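Local coordinates for oligopeptide-binding protein appA (Bacillus subtilis, PDB 1XOC) that binds oligopeptides as the receptor component of an ABC permease that can substitute for the Opp system in sporulation and genetic competence, at residues G27-P32 with N238-P243; D42-D47 with V396-L401; P489-A494 with K507-N512. All coordinates share one frame; numbering follows the deposited sequence.

Contact 1 of 3, residues G27-P32 with N238-P243; sequences GSIGEP and NFFNVP
Gly-27 N donates to Phe-239 O at 2.9 Å, with an N-H...O angle of 170°, and this is the one direct hydrogen bond between 27-32 and 238-243. The other polar group of Gly-27 faces the same partner strand through a water: Gly-27 O accepts a hydrogen bond from water 1 (2.8 Å), which in turn accepts from Asn-241 N (3.0 Å). One glycine therefore clasps the strand on both sides of Phe-240, directly before it and through solvent after it.

Beside these two links, against the same glycine, lies the Phe-240 ring. Its CG stands anti to the backbone N (chi1 -171°), which swings the ring toward the glycine and sets CD1 3.4 Å from Gly-27 O, with that oxygen at the ring edge and in its plane. Farther along the rim, CZ meets Ile-29 CG2 in a looser apolar contact at 4.4 Å. Cutting Phe-240 back to an alanine is likely to leave Gly-27 O and Ile-29 without their aromatic neighbour and to open a gap against Ala-228 and Glu-229.

Ser-28 turns away from the partner strand, and its OG donates to Gly-30 O, bracing the loop that leaves strand 23-28. Strand 23-28, an edge strand of its own sheet, is tied through Gly-27 and Val-25 to the segment holding strand 240-241, whose Phe-240 also touches helix 225-234 and pairs through its backbone with Ala-494 of strand 483-496.

Contact 2 of 3, residues D42-D47 with V396-L401; sequences DDASTD and VEWSAL. With ZN (zinc ion), chain O.
Trp-398 reaches Asp-42 with the NE1 edge of its indole: NE1 donates to Asp-42 OD1 at 3.1 Å, with an N-H...O angle of 157°. The acceptor lies near the indole plane, whereas the carboxylate is tilted, its plane 64° from that of the ring, and its OD1 is met from above. Alongside, Asp-42 CB packs against Trp-398 CZ2 at 3.8 Å, and Ala-44 CB lies 4.1 Å from Trp-398 NE1.

The carboxylate is fixed by its own helix. Asp-42 is the N-cap of helix 43-52, and OD1 accepts from Ser-45 N (3.2 Å) on the face opposite that used by Trp-398, and weakly from Ala-44 N. A chi1 of 75° places CG between the backbone N and the carbonyl carbon, so that the carboxylate turns back over the first turn of the helix. OD2 is held on its syn side by Ser-45 OG at 2.7 Å. With the indole N-H, the helix-start N-H groups and the Ser-45 hydroxyl all turned to it, the carboxylate is probably stabilised as an anion.

Trp-398 is positioned by a second capped helix: OE1 of Glu-397, the N-cap, accepts from Ser-399 N, and OE2 from Ala-400 N and, at 2.6 Å, from Ser-399 OG.

One helix turn beyond Asp-43, Asp-47 OD2 binds a zinc ion at 2.3 Å, and a zinc-bound water donates to Asp-43 OD2. The contact joins the N-termini of helices 43-52 and 398-405, with Trp-398 lying against Asn-367 of strand 358-367, Met-417 of strand 414-420 and the backbone of the bound peptide.

Contact 3 of 3, residues P489-A494 with K507-N512; sequences PNNHMA and KRDLYN. With ZN (zinc ion), chain E.
Van der Waals contact is made by Met-493 and Asp-509. The CE methyl of Met-493 comes up to Asp-509 OD2 at 3.8 Å, the two side chains crossing at about a right angle. Bends at chi2 and chi3, both -57°, curl the thioether so that the methyl, not the sulfur, faces the carboxylate. The same methyl also packs on the ring of Phe-239.

Among the polar groups, Asn-491 ND2 stands 4.0 Å from Asp-509 OD1, with the amide and carboxylate planes 89° apart. This is proximity without a hydrogen bond; ND2 donates instead to Tyr-504 OH, and Asn-491 OD1 bonds weakly to an aromatic side chain of the bound peptide. Asp-509 sits in a type I turn from Arg-508 to Tyr-511, in the loop between strands 499-500 and 517-518.

Two zinc ions lie in the neighbourhood, only one of them near Asp-509. His-492 binds the distant one through NE2 at 2.0 Å, together with Asp-304. The other, carried by Asp-47, lies 3.5 Å from Asp-509 OD2, beyond a normal coordination distance.

No hydrogen bond or salt bridge crosses the contact, so strand 483-496 and the turn meet mainly by van der Waals contact, with at most a weak longer-range electrostatic term. The carboxylate of Asp-509, with a methyl on one side and a cation close by, is likely to keep its negative charge, which would partly balance that of the zinc.

How the contacts relate
The three contacts border the site of the bound peptide. Contacts 1 and 3, with centres about 10 Å apart, share a sheet: Val-242 N lies 2.8 Å from His-492 O in a probable hydrogen bond. Contacts 1 and 2, about 12 Å apart between centres, join where the loop after strand 23-28 packs on the indole, Glu-31 O standing 3.4 Å from Trp-398 CD1. Contacts 2 and 3 are the farthest apart, about 17 Å between centres, yet Arg-508 NH2 spans them with a salt bridge to Asp-47 OD1 at 2.9 Å. Asn-241, Asp-43, Trp-398 and Lys-507 all touch the peptide, so segments of all three contacts line its site.

Contact 1 of 3, residues G27-P32 with N238-P243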
# COMPACT_ATOMS: atom_id res chain seq x y z
N GLY A 27 15.65 -7.51 -4.35
CA GLY A 27 15.54 -6.54 -5.45
C GLY A 27 14.22 -5.79 -5.32
O GLY A 27 13.18 -6.39 -4.99
N SER A 28 14.25 -4.47 -5.49
CA SER A 28 13.03 -3.68 -5.44
C SER A 28 13.02 -2.71 -6.58
O SER A 28 14.03 -2.04 -6.86
CB SER A 28 12.94 -2.88 -4.15
OG SER A 28 11.80 -2.01 -4.21
N ILE A 29 11.87 -2.55 -7.23
CA ILE A 29 11.79 -1.54 -8.31
C ILE A 29 11.46 -0.13 -7.83
O ILE A 29 11.42 0.80 -8.65
CB ILE A 29 10.80 -1.93 -9.42
CG1 ILE A 29 9.36 -1.96 -8.92
CG2 ILE A 29 11.24 -3.27 -10.04
CD1 ILE A 29 8.31 -2.07 -10.05
N GLY A 30 11.23 0.05 -6.54
CA GLY A 30 10.92 1.38 -5.98
C GLY A 30 11.79 1.70 -4.77
O GLY A 30 11.98 0.87 -3.90
N GLU A 31 12.35 2.91 -4.74
CA GLU A 31 13.15 3.34 -3.59
C GLU A 31 12.28 3.94 -2.51
O GLU A 31 11.38 4.72 -2.82
CB GLU A 31 14.16 4.39 -4.04
CG GLU A 31 15.21 4.70 -3.00
CD GLU A 31 16.39 5.44 -3.59
OE1 GLU A 31 16.28 5.97 -4.73
OE2 GLU A 31 17.42 5.49 -2.89
N PRO A 32 12.55 3.58 -1.23
CA PRO A 32 11.83 4.25 -0.16
C PRO A 32 12.06 5.75 -0.07
O PRO A 32 13.02 6.33 -0.69
CB PRO A 32 12.37 3.57 1.11
CG PRO A 32 12.93 2.28 0.65
CD PRO A 32 13.50 2.58 -0.71
N ASN A 238 19.04 -12.17 -4.71
CA ASN A 238 18.57 -13.52 -4.46
C ASN A 238 17.15 -13.59 -3.94
O ASN A 238 16.71 -14.69 -3.54
CB ASN A 238 19.56 -14.28 -3.56
CG ASN A 238 19.82 -13.59 -2.25
OD1 ASN A 238 19.04 -12.81 -1.77
ND2 ASN A 238 20.94 -13.93 -1.63
N PHE A 239 16.41 -12.48 -3.97
CA PHE A 239 15.00 -12.47 -3.57
C PHE A 239 14.29 -11.39 -4.40
O PHE A 239 14.75 -10.24 -4.42
CB PHE A 239 14.87 -12.20 -2.08
CG PHE A 239 13.49 -12.44 -1.52
CD1 PHE A 239 12.49 -11.46 -1.64
CD2 PHE A 239 13.16 -13.65 -0.90
CE1 PHE A 239 11.23 -11.66 -1.12
CE2 PHE A 239 11.87 -13.89 -0.40
CZ PHE A 239 10.88 -12.91 -0.53
N PHE A 240 13.22 -11.77 -5.09
CA PHE A 240 12.58 -10.84 -6.03
C PHE A 240 11.18 -11.32 -6.39
O PHE A 240 10.98 -12.51 -6.57
CB PHE A 240 13.44 -10.69 -7.30
CG PHE A 240 12.98 -9.59 -8.22
CD1 PHE A 240 12.85 -8.31 -7.74
CD2 PHE A 240 12.58 -9.86 -9.50
CE1 PHE A 240 12.40 -7.30 -8.58
CE2 PHE A 240 12.09 -8.83 -10.34
CZ PHE A 240 12.01 -7.58 -9.87
N ASN A 241 10.25 -10.36 -6.57
CA ASN A 241 8.92 -10.62 -7.11
C ASN A 241 8.98 -10.60 -8.62
O ASN A 241 8.97 -9.52 -9.25
CB ASN A 241 7.94 -9.55 -6.60
CG ASN A 241 6.47 -9.88 -6.91
OD1 ASN A 241 6.14 -10.86 -7.60
ND2 ASN A 241 5.59 -9.03 -6.39
N VAL A 242 9.11 -11.77 -9.21
CA VAL A 242 9.28 -11.90 -10.65
C VAL A 242 7.99 -11.60 -11.39
O VAL A 242 6.95 -12.21 -11.10
CB VAL A 242 9.70 -13.36 -11.01
CG1 VAL A 242 9.85 -13.53 -12.50
CG2 VAL A 242 10.97 -13.73 -10.25
N PRO A 243 8.04 -10.72 -12.40
CA PRO A 243 6.85 -10.52 -13.25
C PRO A 243 6.35 -11.83 -13.86
O PRO A 243 7.15 -12.67 -14.26
CB PRO A 243 7.37 -9.61 -14.37
CG PRO A 243 8.49 -8.87 -13.76
CD PRO A 243 9.15 -9.85 -12.83
O HOH W 1 10.75 -7.65 -5.40

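Contact 2 of 3, residues D42-D47 with V396-L401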
# COMPACT_ATOMS: atom_id res chain seq x y z
N ASP A 42 3.88 4.62 1.24
CA ASP A 42 4.26 3.70 0.16
C ASP A 42 4.85 2.40 0.67
O ASP A 42 5.49 2.36 1.73
CB ASP A 42 5.20 4.39 -0.85
CG ASP A 42 6.60 4.56 -0.34
OD1 ASP A 42 7.47 3.77 -0.77
OD2 ASP A 42 6.84 5.44 0.52
N ASP A 43 4.69 1.33 -0.09
CA ASP A 43 5.10 0.03 0.36
C ASP A 43 6.61 -0.16 0.51
O ASP A 43 7.07 -0.93 1.33
CB ASP A 43 4.58 -1.04 -0.57
CG ASP A 43 4.15 -2.27 0.19
OD1 ASP A 43 3.42 -2.15 1.21
OD2 ASP A 43 4.57 -3.38 -0.23
N ALA A 44 7.40 0.55 -0.27
CA ALA A 44 8.84 0.41 -0.16
C ALA A 44 9.31 0.92 1.20
O ALA A 44 10.15 0.31 1.87
CB ALA A 44 9.52 1.16 -1.29
N SER A 45 8.82 2.09 1.60
CA SER A 45 9.08 2.62 2.95
C SER A 45 8.60 1.64 3.99
O SER A 45 9.33 1.34 4.92
CB SER A 45 8.45 4.01 3.13
OG SER A 45 8.93 4.97 2.15
N THR A 46 7.42 1.12 3.80
CA THR A 46 6.84 0.23 4.79
C THR A 46 7.68 -1.06 4.93
O THR A 46 7.83 -1.61 6.03
CB THR A 46 5.37 -0.06 4.49
OG1 THR A 46 4.63 1.17 4.51
CG2 THR A 46 4.73 -0.96 5.53
N ASP A 47 8.21 -1.58 3.83
CA ASP A 47 9.08 -2.77 3.89
C ASP A 47 10.25 -2.56 4.85
O ASP A 47 10.61 -3.48 5.63
CB ASP A 47 9.67 -3.12 2.52
CG ASP A 47 8.69 -3.80 1.58
OD1 ASP A 47 7.67 -4.40 2.03
OD2 ASP A 47 9.05 -3.77 0.37
N VAL A 396 7.54 7.92 -14.28
CA VAL A 396 8.19 8.72 -13.27
C VAL A 396 8.73 7.84 -12.14
O VAL A 396 8.17 6.80 -11.80
CB VAL A 396 7.35 10.01 -12.82
CG1 VAL A 396 5.98 10.22 -13.58
CG2 VAL A 396 7.34 10.28 -11.36
N GLU A 397 9.86 8.27 -11.60
CA GLU A 397 10.55 7.52 -10.58
C GLU A 397 9.64 7.42 -9.36
O GLU A 397 8.93 8.36 -9.04
CB GLU A 397 11.85 8.27 -10.21
CG GLU A 397 12.71 7.55 -9.17
CD GLU A 397 12.33 7.87 -7.73
OE1 GLU A 397 12.41 6.95 -6.87
OE2 GLU A 397 11.98 9.04 -7.46
N TRP A 398 9.67 6.26 -8.71
CA TRP A 398 8.71 5.91 -7.66
C TRP A 398 8.56 6.95 -6.56
O TRP A 398 7.46 7.42 -6.32
CB TRP A 398 9.12 4.60 -7.02
CG TRP A 398 8.24 4.14 -5.90
CD1 TRP A 398 8.58 3.99 -4.59
CD2 TRP A 398 6.84 3.83 -5.99
NE1 TRP A 398 7.48 3.55 -3.86
CE2 TRP A 398 6.40 3.46 -4.70
CE3 TRP A 398 5.93 3.80 -7.04
CZ2 TRP A 398 5.09 3.09 -4.45
CZ3 TRP A 398 4.63 3.41 -6.79
CH2 TRP A 398 4.22 3.07 -5.51
N SER A 399 9.66 7.34 -5.91
CA SER A 399 9.57 8.28 -4.79
C SER A 399 8.97 9.60 -5.25
O SER A 399 8.17 10.22 -4.54
CB SER A 399 10.92 8.48 -4.10
OG SER A 399 11.79 9.29 -4.88
N ALA A 400 9.35 10.06 -6.44
CA ALA A 400 8.79 11.28 -6.97
C ALA A 400 7.32 11.17 -7.29
O ALA A 400 6.58 12.11 -7.05
CB ALA A 400 9.54 11.68 -8.20
N LEU A 401 6.89 10.06 -7.87
CA LEU A 401 5.49 9.86 -8.20
C LEU A 401 4.62 9.81 -6.92
O LEU A 401 3.56 10.39 -6.89
CB LEU A 401 5.32 8.54 -8.96
CG LEU A 401 3.94 8.32 -9.53
CD1 LEU A 401 3.49 9.48 -10.35
CD2 LEU A 401 3.89 7.02 -10.35
ZN ZN O . 7.73 -5.12 -0.96
O HOH W 2 6.62 -3.34 -1.62
O HOH W 3 8.21 -6.49 -2.92
O HOH W 4 9.78 -6.25 -1.29

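Contact 3 of 3, residues P489-A494 with K507-N512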
# COMPACT_ATOMS: atom_id res chain seq x y z
N PRO A 489 -3.47 -8.69 -8.78
CA PRO A 489 -2.23 -9.34 -9.18
C PRO A 489 -1.82 -10.50 -8.33
O PRO A 489 -2.21 -10.59 -7.15
CB PRO A 489 -1.22 -8.25 -8.95
CG PRO A 489 -1.76 -7.44 -7.87
CD PRO A 489 -3.22 -7.44 -8.05
N ASN A 490 -0.99 -11.38 -8.90
CA ASN A 490 -0.36 -12.46 -8.13
C ASN A 490 1.11 -12.11 -7.88
O ASN A 490 1.75 -11.48 -8.71
CB ASN A 490 -0.42 -13.76 -8.91
CG ASN A 490 -1.85 -14.20 -9.18
OD1 ASN A 490 -2.62 -14.32 -8.22
ND2 ASN A 490 -2.20 -14.47 -10.44
N ASN A 491 1.61 -12.53 -6.74
CA ASN A 491 3.03 -12.45 -6.45
C ASN A 491 3.72 -13.75 -6.88
O ASN A 491 3.17 -14.86 -6.68
CB ASN A 491 3.27 -12.27 -4.98
CG ASN A 491 2.89 -10.91 -4.48
OD1 ASN A 491 3.08 -9.92 -5.16
ND2 ASN A 491 2.35 -10.86 -3.27
N HIS A 492 4.93 -13.63 -7.41
CA HIS A 492 5.79 -14.75 -7.78
C HIS A 492 7.14 -14.55 -7.12
O HIS A 492 8.04 -13.91 -7.70
CB HIS A 492 5.94 -14.82 -9.30
CG HIS A 492 4.63 -14.96 -10.02
ND1 HIS A 492 3.86 -13.88 -10.35
CD2 HIS A 492 3.94 -16.05 -10.44
CE1 HIS A 492 2.76 -14.27 -10.97
NE2 HIS A 492 2.78 -15.59 -11.03
N MET A 493 7.27 -15.04 -5.90
CA MET A 493 8.43 -14.71 -5.08
C MET A 493 9.55 -15.71 -5.29
O MET A 493 9.45 -16.88 -4.86
CB MET A 493 8.04 -14.62 -3.61
CG MET A 493 6.80 -13.77 -3.36
SD MET A 493 6.99 -12.10 -4.00
CE MET A 493 8.45 -11.58 -3.13
N ALA A 494 10.61 -15.26 -5.97
CA ALA A 494 11.82 -16.05 -6.15
C ALA A 494 12.75 -15.88 -4.96
O ALA A 494 12.93 -14.78 -4.49
CB ALA A 494 12.52 -15.63 -7.39
N LYS A 507 0.49 -9.57 1.91
CA LYS A 507 0.72 -8.14 2.03
C LYS A 507 2.17 -7.75 2.32
O LYS A 507 2.71 -6.79 1.71
CB LYS A 507 -0.21 -7.57 3.11
CG LYS A 507 -0.06 -6.04 3.21
CD LYS A 507 -1.00 -5.40 4.21
CE LYS A 507 -0.67 -3.91 4.42
NZ LYS A 507 -1.06 -3.09 3.26
N ARG A 508 2.82 -8.46 3.24
CA ARG A 508 4.20 -8.17 3.61
C ARG A 508 5.17 -9.16 2.97
O ARG A 508 5.30 -10.30 3.44
CB ARG A 508 4.39 -8.16 5.13
CG ARG A 508 3.78 -7.03 5.86
CD ARG A 508 4.80 -5.92 6.16
NE ARG A 508 5.29 -5.26 4.96
CZ ARG A 508 4.58 -4.39 4.25
NH1 ARG A 508 3.35 -4.06 4.63
NH2 ARG A 508 5.10 -3.84 3.16
N ASP A 509 5.87 -8.73 1.91
CA ASP A 509 6.76 -9.63 1.16
C ASP A 509 7.86 -10.21 2.01
O ASP A 509 8.30 -11.33 1.78
CB ASP A 509 7.39 -8.91 -0.06
CG ASP A 509 6.43 -8.77 -1.20
OD1 ASP A 509 5.25 -9.20 -1.06
OD2 ASP A 509 6.87 -8.25 -2.25
N LEU A 510 8.29 -9.43 2.99
CA LEU A 510 9.38 -9.83 3.88
C LEU A 510 8.84 -10.19 5.27
O LEU A 510 9.55 -10.10 6.25
CB LEU A 510 10.42 -8.72 3.96
CG LEU A 510 10.96 -8.23 2.59
CD1 LEU A 510 12.01 -7.12 2.73
CD2 LEU A 510 11.55 -9.40 1.80
N TYR A 511 7.61 -10.68 5.33
CA TYR A 511 7.02 -11.05 6.60
C TYR A 511 7.93 -12.01 7.36
O TYR A 511 8.29 -13.05 6.85
CB TYR A 511 5.66 -11.69 6.40
CG TYR A 511 4.98 -12.18 7.68
CD1 TYR A 511 4.50 -11.27 8.62
CD2 TYR A 511 4.84 -13.52 7.95
CE1 TYR A 511 3.87 -11.72 9.80
CE2 TYR A 511 4.24 -13.95 9.12
CZ TYR A 511 3.77 -13.03 10.04
OH TYR A 511 3.18 -13.42 11.22
N ASN A 512 8.24 -11.68 8.61
CA ASN A 512 8.99 -12.56 9.52
C ASN A 512 10.34 -13.02 8.96
O ASN A 512 10.84 -14.11 9.26
CB ASN A 512 8.13 -13.71 10.01
CG ASN A 512 7.36 -13.37 11.25
OD1 ASN A 512 7.27 -12.19 11.66
ND2 ASN A 512 6.78 -14.38 11.87
ZN ZN E . 1.37 -16.84 -11.79